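Local coordinates for protein nitrite oxidoreductase subunit A (Kuenenia stuttgartiensis, PDB 7B04) that is a molybdenum-containing subunit of the molybdopterin oxidoreductase family, related to NarG, and carries an iron/sulfur cluster and two molecules of MD1, at residues R297-E311 against R326-S340. Sequence-based numbering, arbitrary orientation.
Sequences RFSKLLIQTGKNLIE and RGGKIVVITPEYSPS. With MD1 (phosphoric acid 4-(2-amino-4-oxo-3,4,5,6,-tetrahydro-pteridin-6-yl)-2-hydroxy-3,4-dimercapto-but-3-en-yl ester guanylate ester), chain C.
Leu-302 and Gln-304 of strand 301-304 bond by their backbones to Lys-329, Val-331 and Ile-333, among them Leu-302 N to Lys-329 O at 2.7 Å and Val-331 N to Leu-302 O. The short strand axes lie 12° from parallel, and helix 314-321 runs between the strands in sequence, so this is a beta-alpha-beta crossover of the parallel sheet. Gln-304 can be followed outward: CB lies 3.4 Å from Val-331 O, CG stands anti to the carbonyl carbon (chi1 -86°), and a bend at chi2 brings OE1 to Val-332 CG2 at 3.3 Å and Ile-330 CG2 at 3.6 Å, with Val-320 of the crossover helix touching the same side chain. On the other face Ile-303 CG1 lies alongside Val-331 CB, and Ile-303 packs on Leu-511 of helix 505-517. Before the strands, the guanidinium groups of Arg-297 and Arg-326 stack with planes 25° apart; Glu-322 makes a salt bridge to Arg-297, and Val-395 O of subunit B accepts from Arg-326 NH2. Past the strands, Ser-340 OG donates to Asn-308 OD1, the side chain of the helix N-cap. MD1 lies where the strands end: Asn-308 N donates to its O1B at 3.1 Å, holding the phosphate on the pterin side. Its N2 donates to Ile-333 O and, weakly, to Thr-305 O, and its O3' to Glu-336 OE2, consistent with recognition of the guanosine end by two carbonyls and a carboxylate.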
# COMPACT_ATOMS: atom_id res chain seq x y z
N ARG B 297 0.08 -20.34 9.47
CA ARG B 297 0.93 -21.21 8.66
C ARG B 297 0.90 -22.65 9.16
O ARG B 297 1.46 -23.53 8.50
CB ARG B 297 2.37 -20.68 8.64
CG ARG B 297 3.22 -21.23 7.49
CD ARG B 297 4.57 -20.53 7.35
NE ARG B 297 5.54 -20.95 8.36
CZ ARG B 297 6.78 -20.48 8.45
NH1 ARG B 297 7.60 -20.92 9.39
NH2 ARG B 297 7.20 -19.56 7.58
N PHE B 298 0.25 -22.91 10.29
CA PHE B 298 -0.03 -24.28 10.71
C PHE B 298 -1.24 -24.86 9.99
O PHE B 298 -1.40 -26.08 9.95
CB PHE B 298 -0.27 -24.34 12.22
CG PHE B 298 0.96 -24.11 13.05
CD1 PHE B 298 2.22 -24.25 12.50
CD2 PHE B 298 0.86 -23.75 14.38
CE1 PHE B 298 3.36 -24.04 13.27
CE2 PHE B 298 1.99 -23.54 15.15
CZ PHE B 298 3.24 -23.68 14.59
N SER B 299 -2.10 -24.01 9.41
CA SER B 299 -3.31 -24.49 8.76
C SER B 299 -2.98 -25.30 7.51
O SER B 299 -2.03 -24.98 6.78
CB SER B 299 -4.21 -23.31 8.39
OG SER B 299 -4.64 -22.61 9.54
N LYS B 300 -3.76 -26.35 7.26
CA LYS B 300 -3.60 -27.17 6.07
C LYS B 300 -4.71 -27.02 5.04
O LYS B 300 -4.48 -27.34 3.87
CB LYS B 300 -3.45 -28.65 6.47
CG LYS B 300 -2.23 -28.89 7.34
CD LYS B 300 -0.97 -28.36 6.65
CE LYS B 300 0.27 -28.51 7.53
NZ LYS B 300 1.48 -27.89 6.91
N LEU B 301 -5.91 -26.59 5.43
CA LEU B 301 -6.88 -26.07 4.48
C LEU B 301 -7.37 -24.74 5.03
O LEU B 301 -8.09 -24.71 6.04
CB LEU B 301 -8.05 -27.02 4.23
CG LEU B 301 -9.13 -26.33 3.37
CD1 LEU B 301 -8.87 -26.51 1.88
CD2 LEU B 301 -10.53 -26.81 3.73
N LEU B 302 -7.00 -23.67 4.36
CA LEU B 302 -7.23 -22.31 4.82
C LEU B 302 -8.26 -21.63 3.93
O LEU B 302 -8.05 -21.49 2.73
CB LEU B 302 -5.92 -21.55 4.82
CG LEU B 302 -6.10 -20.11 5.22
CD1 LEU B 302 -6.70 -20.17 6.57
CD2 LEU B 302 -4.75 -19.58 5.33
N ILE B 303 -9.36 -21.18 4.54
CA ILE B 303 -10.49 -20.62 3.81
C ILE B 303 -10.59 -19.13 4.09
O ILE B 303 -10.52 -18.69 5.24
CB ILE B 303 -11.80 -21.34 4.19
CG1 ILE B 303 -11.74 -22.81 3.79
CG2 ILE B 303 -13.00 -20.66 3.55
CD1 ILE B 303 -12.79 -23.67 4.45
N GLN B 304 -10.77 -18.35 3.02
CA GLN B 304 -10.83 -16.89 3.08
C GLN B 304 -12.13 -16.46 2.42
O GLN B 304 -12.35 -16.76 1.24
CB GLN B 304 -9.63 -16.25 2.36
CG GLN B 304 -8.37 -16.09 3.20
CD GLN B 304 -7.10 -16.19 2.37
OE1 GLN B 304 -7.03 -16.96 1.42
NE2 GLN B 304 -6.10 -15.39 2.73
N THR B 305 -12.99 -15.77 3.17
CA THR B 305 -14.32 -15.43 2.66
C THR B 305 -14.52 -13.93 2.41
O THR B 305 -14.98 -13.55 1.34
CB THR B 305 -15.41 -16.01 3.59
OG1 THR B 305 -16.69 -16.00 2.93
CG2 THR B 305 -15.52 -15.26 4.89
N GLY B 306 -14.22 -13.07 3.38
CA GLY B 306 -14.45 -11.65 3.23
C GLY B 306 -13.20 -10.83 3.48
O GLY B 306 -13.28 -9.70 3.97
N LYS B 307 -12.05 -11.41 3.16
CA LYS B 307 -10.80 -10.69 3.50
C LYS B 307 -9.72 -10.77 2.41
O LYS B 307 -9.50 -11.85 1.88
CB LYS B 307 -10.27 -11.31 4.78
CG LYS B 307 -8.84 -10.99 5.15
CD LYS B 307 -8.75 -10.20 6.40
CE LYS B 307 -7.61 -9.22 6.40
NZ LYS B 307 -7.78 -8.21 7.46
N ASN B 308 -9.08 -9.64 2.13
CA ASN B 308 -7.89 -9.60 1.25
C ASN B 308 -6.67 -9.68 2.16
O ASN B 308 -6.09 -8.66 2.43
CB ASN B 308 -7.80 -8.31 0.46
CG ASN B 308 -7.28 -8.52 -0.93
OD1 ASN B 308 -6.49 -9.42 -1.17
ND2 ASN B 308 -7.74 -7.71 -1.86
N LEU B 309 -6.25 -10.88 2.52
CA LEU B 309 -5.09 -11.04 3.42
C LEU B 309 -3.83 -10.47 2.77
O LEU B 309 -3.02 -9.92 3.48
CB LEU B 309 -4.95 -12.53 3.78
CG LEU B 309 -4.73 -12.85 5.25
CD1 LEU B 309 -5.26 -11.77 6.16
CD2 LEU B 309 -5.33 -14.18 5.62
N ILE B 310 -3.69 -10.65 1.46
CA ILE B 310 -2.55 -10.18 0.63
C ILE B 310 -2.45 -8.66 0.61
O ILE B 310 -1.34 -8.20 0.57
CB ILE B 310 -2.67 -10.75 -0.78
CG1 ILE B 310 -2.24 -12.21 -0.82
CG2 ILE B 310 -1.87 -9.92 -1.74
CD1 ILE B 310 -2.45 -12.90 0.46
N GLU B 311 -3.54 -7.90 0.60
CA GLU B 311 -3.36 -6.46 0.53
C GLU B 311 -3.58 -5.73 1.84
O GLU B 311 -3.24 -4.55 1.94
CB GLU B 311 -4.34 -5.80 -0.46
CG GLU B 311 -4.43 -6.28 -1.88
CD GLU B 311 -5.29 -5.31 -2.68
OE1 GLU B 311 -5.53 -4.20 -2.17
OE2 GLU B 311 -5.74 -5.66 -3.78
N ARG B 326 3.66 -26.13 2.16
CA ARG B 326 3.81 -27.11 3.24
C ARG B 326 2.61 -28.06 3.29
O ARG B 326 2.12 -28.42 4.36
CB ARG B 326 4.04 -26.43 4.59
CG ARG B 326 4.77 -25.10 4.47
CD ARG B 326 4.91 -24.38 5.80
NE ARG B 326 5.79 -23.22 5.68
CZ ARG B 326 7.01 -23.14 6.18
NH1 ARG B 326 7.73 -22.04 6.01
NH2 ARG B 326 7.53 -24.16 6.85
N GLY B 327 2.13 -28.47 2.12
CA GLY B 327 1.02 -29.41 2.04
C GLY B 327 -0.31 -28.85 2.43
O GLY B 327 -1.20 -29.61 2.82
N GLY B 328 -0.50 -27.54 2.30
CA GLY B 328 -1.76 -26.92 2.65
C GLY B 328 -2.56 -26.46 1.45
O GLY B 328 -2.00 -26.26 0.37
N LYS B 329 -3.88 -26.31 1.61
CA LYS B 329 -4.76 -25.85 0.55
C LYS B 329 -5.37 -24.51 0.94
O LYS B 329 -5.76 -24.30 2.09
CB LYS B 329 -5.87 -26.87 0.27
CG LYS B 329 -5.45 -28.07 -0.57
CD LYS B 329 -6.67 -28.89 -0.96
CE LYS B 329 -6.31 -30.02 -1.91
NZ LYS B 329 -7.52 -30.78 -2.34
N ILE B 330 -5.45 -23.60 -0.03
CA ILE B 330 -5.93 -22.24 0.18
C ILE B 330 -7.21 -22.05 -0.62
O ILE B 330 -7.30 -22.46 -1.78
CB ILE B 330 -4.87 -21.20 -0.23
CG1 ILE B 330 -3.60 -21.38 0.62
CG2 ILE B 330 -5.41 -19.79 -0.08
CD1 ILE B 330 -2.41 -20.60 0.11
N VAL B 331 -8.21 -21.43 0.01
CA VAL B 331 -9.50 -21.18 -0.62
C VAL B 331 -9.88 -19.72 -0.41
O VAL B 331 -9.75 -19.20 0.71
CB VAL B 331 -10.61 -22.09 -0.06
CG1 VAL B 331 -11.93 -21.84 -0.77
CG2 VAL B 331 -10.21 -23.55 -0.17
N VAL B 332 -10.34 -19.06 -1.47
CA VAL B 332 -10.81 -17.68 -1.42
C VAL B 332 -12.21 -17.64 -2.00
O VAL B 332 -12.45 -18.16 -3.10
CB VAL B 332 -9.87 -16.73 -2.19
CG1 VAL B 332 -10.45 -15.33 -2.22
CG2 VAL B 332 -8.49 -16.72 -1.55
N ILE B 333 -13.14 -17.02 -1.28
CA ILE B 333 -14.55 -16.98 -1.67
C ILE B 333 -14.92 -15.50 -1.76
O ILE B 333 -15.39 -14.90 -0.80
CB ILE B 333 -15.45 -17.72 -0.68
CG1 ILE B 333 -14.99 -19.17 -0.51
CG2 ILE B 333 -16.90 -17.66 -1.13
CD1 ILE B 333 -15.61 -19.86 0.68
N THR B 334 -14.76 -14.92 -2.95
CA THR B 334 -15.01 -13.50 -3.14
C THR B 334 -15.72 -13.29 -4.47
O THR B 334 -15.57 -14.10 -5.39
CB THR B 334 -13.71 -12.67 -3.11
OG1 THR B 334 -12.78 -13.19 -4.08
CG2 THR B 334 -13.07 -12.70 -1.73
N PRO B 335 -16.49 -12.21 -4.59
CA PRO B 335 -17.10 -11.91 -5.90
C PRO B 335 -16.08 -11.57 -6.96
O PRO B 335 -16.29 -11.89 -8.13
CB PRO B 335 -18.01 -10.71 -5.59
CG PRO B 335 -17.37 -10.06 -4.40
CD PRO B 335 -16.83 -11.19 -3.58
N GLU B 336 -14.97 -10.95 -6.58
CA GLU B 336 -13.92 -10.56 -7.50
C GLU B 336 -12.77 -11.57 -7.46
O GLU B 336 -12.63 -12.35 -6.52
CB GLU B 336 -13.38 -9.17 -7.14
CG GLU B 336 -12.33 -9.21 -6.03
CD GLU B 336 -12.80 -8.58 -4.74
OE1 GLU B 336 -13.93 -8.90 -4.30
OE2 GLU B 336 -12.05 -7.77 -4.16
N TYR B 337 -11.96 -11.55 -8.51
CA TYR B 337 -10.69 -12.27 -8.51
C TYR B 337 -9.67 -11.33 -7.89
O TYR B 337 -9.02 -10.54 -8.58
CB TYR B 337 -10.30 -12.73 -9.91
CG TYR B 337 -9.10 -13.64 -9.92
CD1 TYR B 337 -9.20 -14.97 -9.51
CD2 TYR B 337 -7.85 -13.18 -10.32
CE1 TYR B 337 -8.10 -15.80 -9.51
CE2 TYR B 337 -6.75 -14.01 -10.33
CZ TYR B 337 -6.88 -15.32 -9.92
OH TYR B 337 -5.78 -16.14 -9.93
N SER B 338 -9.53 -11.41 -6.58
CA SER B 338 -8.72 -10.47 -5.81
C SER B 338 -7.27 -10.92 -5.79
O SER B 338 -6.94 -12.05 -6.18
CB SER B 338 -9.28 -10.35 -4.40
OG SER B 338 -9.13 -11.57 -3.69
N PRO B 339 -6.35 -10.05 -5.36
CA PRO B 339 -4.96 -10.49 -5.18
C PRO B 339 -4.81 -11.66 -4.23
O PRO B 339 -3.80 -12.37 -4.30
CB PRO B 339 -4.27 -9.24 -4.63
CG PRO B 339 -5.03 -8.14 -5.24
CD PRO B 339 -6.47 -8.59 -5.24
N SER B 340 -5.77 -11.89 -3.34
CA SER B 340 -5.75 -13.09 -2.51
C SER B 340 -6.19 -14.32 -3.27
O SER B 340 -5.85 -15.44 -2.87
CB SER B 340 -6.64 -12.89 -1.28
OG SER B 340 -6.15 -11.84 -0.46
PB MD1 C . -10.58 -6.33 4.77
O3B MD1 C . -11.86 -5.54 4.10
O1B MD1 C . -9.86 -7.12 3.71
O2B MD1 C . -11.08 -7.26 5.85
O3A MD1 C . -9.57 -5.20 5.43
C10 MD1 C . -9.95 -4.46 6.55
C11 MD1 C . -8.70 -4.18 7.43
O11 MD1 C . -7.49 -4.00 6.39
C12 MD1 C . -8.95 -3.17 8.28
S12 MD1 C . -10.61 -3.05 9.01
C13 MD1 C . -7.96 -2.09 8.77
S13 MD1 C . -8.63 -0.87 9.94
C14 MD1 C . -6.60 -1.92 8.35
N15 MD1 C . -6.71 -1.50 6.80
C16 MD1 C . -5.50 -1.62 6.11
C15 MD1 C . -5.06 -0.63 5.09
O14 MD1 C . -5.74 0.31 4.84
N17 MD1 C . -3.76 -0.82 4.39
C17 MD1 C . -2.88 -2.05 4.72
N16 MD1 C . -1.61 -2.23 4.03
N18 MD1 C . -3.32 -3.06 5.75
C20 MD1 C . -4.57 -2.88 6.44
N8 MD1 C . -5.03 -3.80 7.41
C7 MD1 C . -5.64 -3.04 8.68
PA MD1 C . -12.17 -5.47 2.48
O1A MD1 C . -13.13 -4.34 2.23
O2A MD1 C . -10.87 -5.21 1.76
O5' MD1 C . -12.84 -6.87 1.92
C5' MD1 C . -12.00 -7.93 1.57
C4' MD1 C . -12.56 -8.71 0.33
O4' MD1 C . -14.04 -9.17 0.55
C1' MD1 C . -14.71 -8.82 -0.81
N9 MD1 C . -16.19 -8.69 -0.68
C4 MD1 C . -16.93 -9.77 -0.43
N3 MD1 C . -16.57 -11.20 -0.22
C2 MD1 C . -17.61 -12.18 0.05
N2 MD1 C . -17.26 -13.58 0.25
N1 MD1 C . -18.99 -11.77 0.12
C6 MD1 C . -19.33 -10.40 -0.08
O6 MD1 C . -20.46 -10.05 -0.02
C5 MD1 C . -18.23 -9.37 -0.36
N7 MD1 C . -18.27 -8.06 -0.58
C8 MD1 C . -17.01 -7.62 -0.78
C2' MD1 C . -14.17 -7.71 -1.09
O2' MD1 C . -14.33 -7.39 -2.50
C3' MD1 C . -12.57 -7.96 -0.71
O3' MD1 C . -11.91 -8.66 -1.81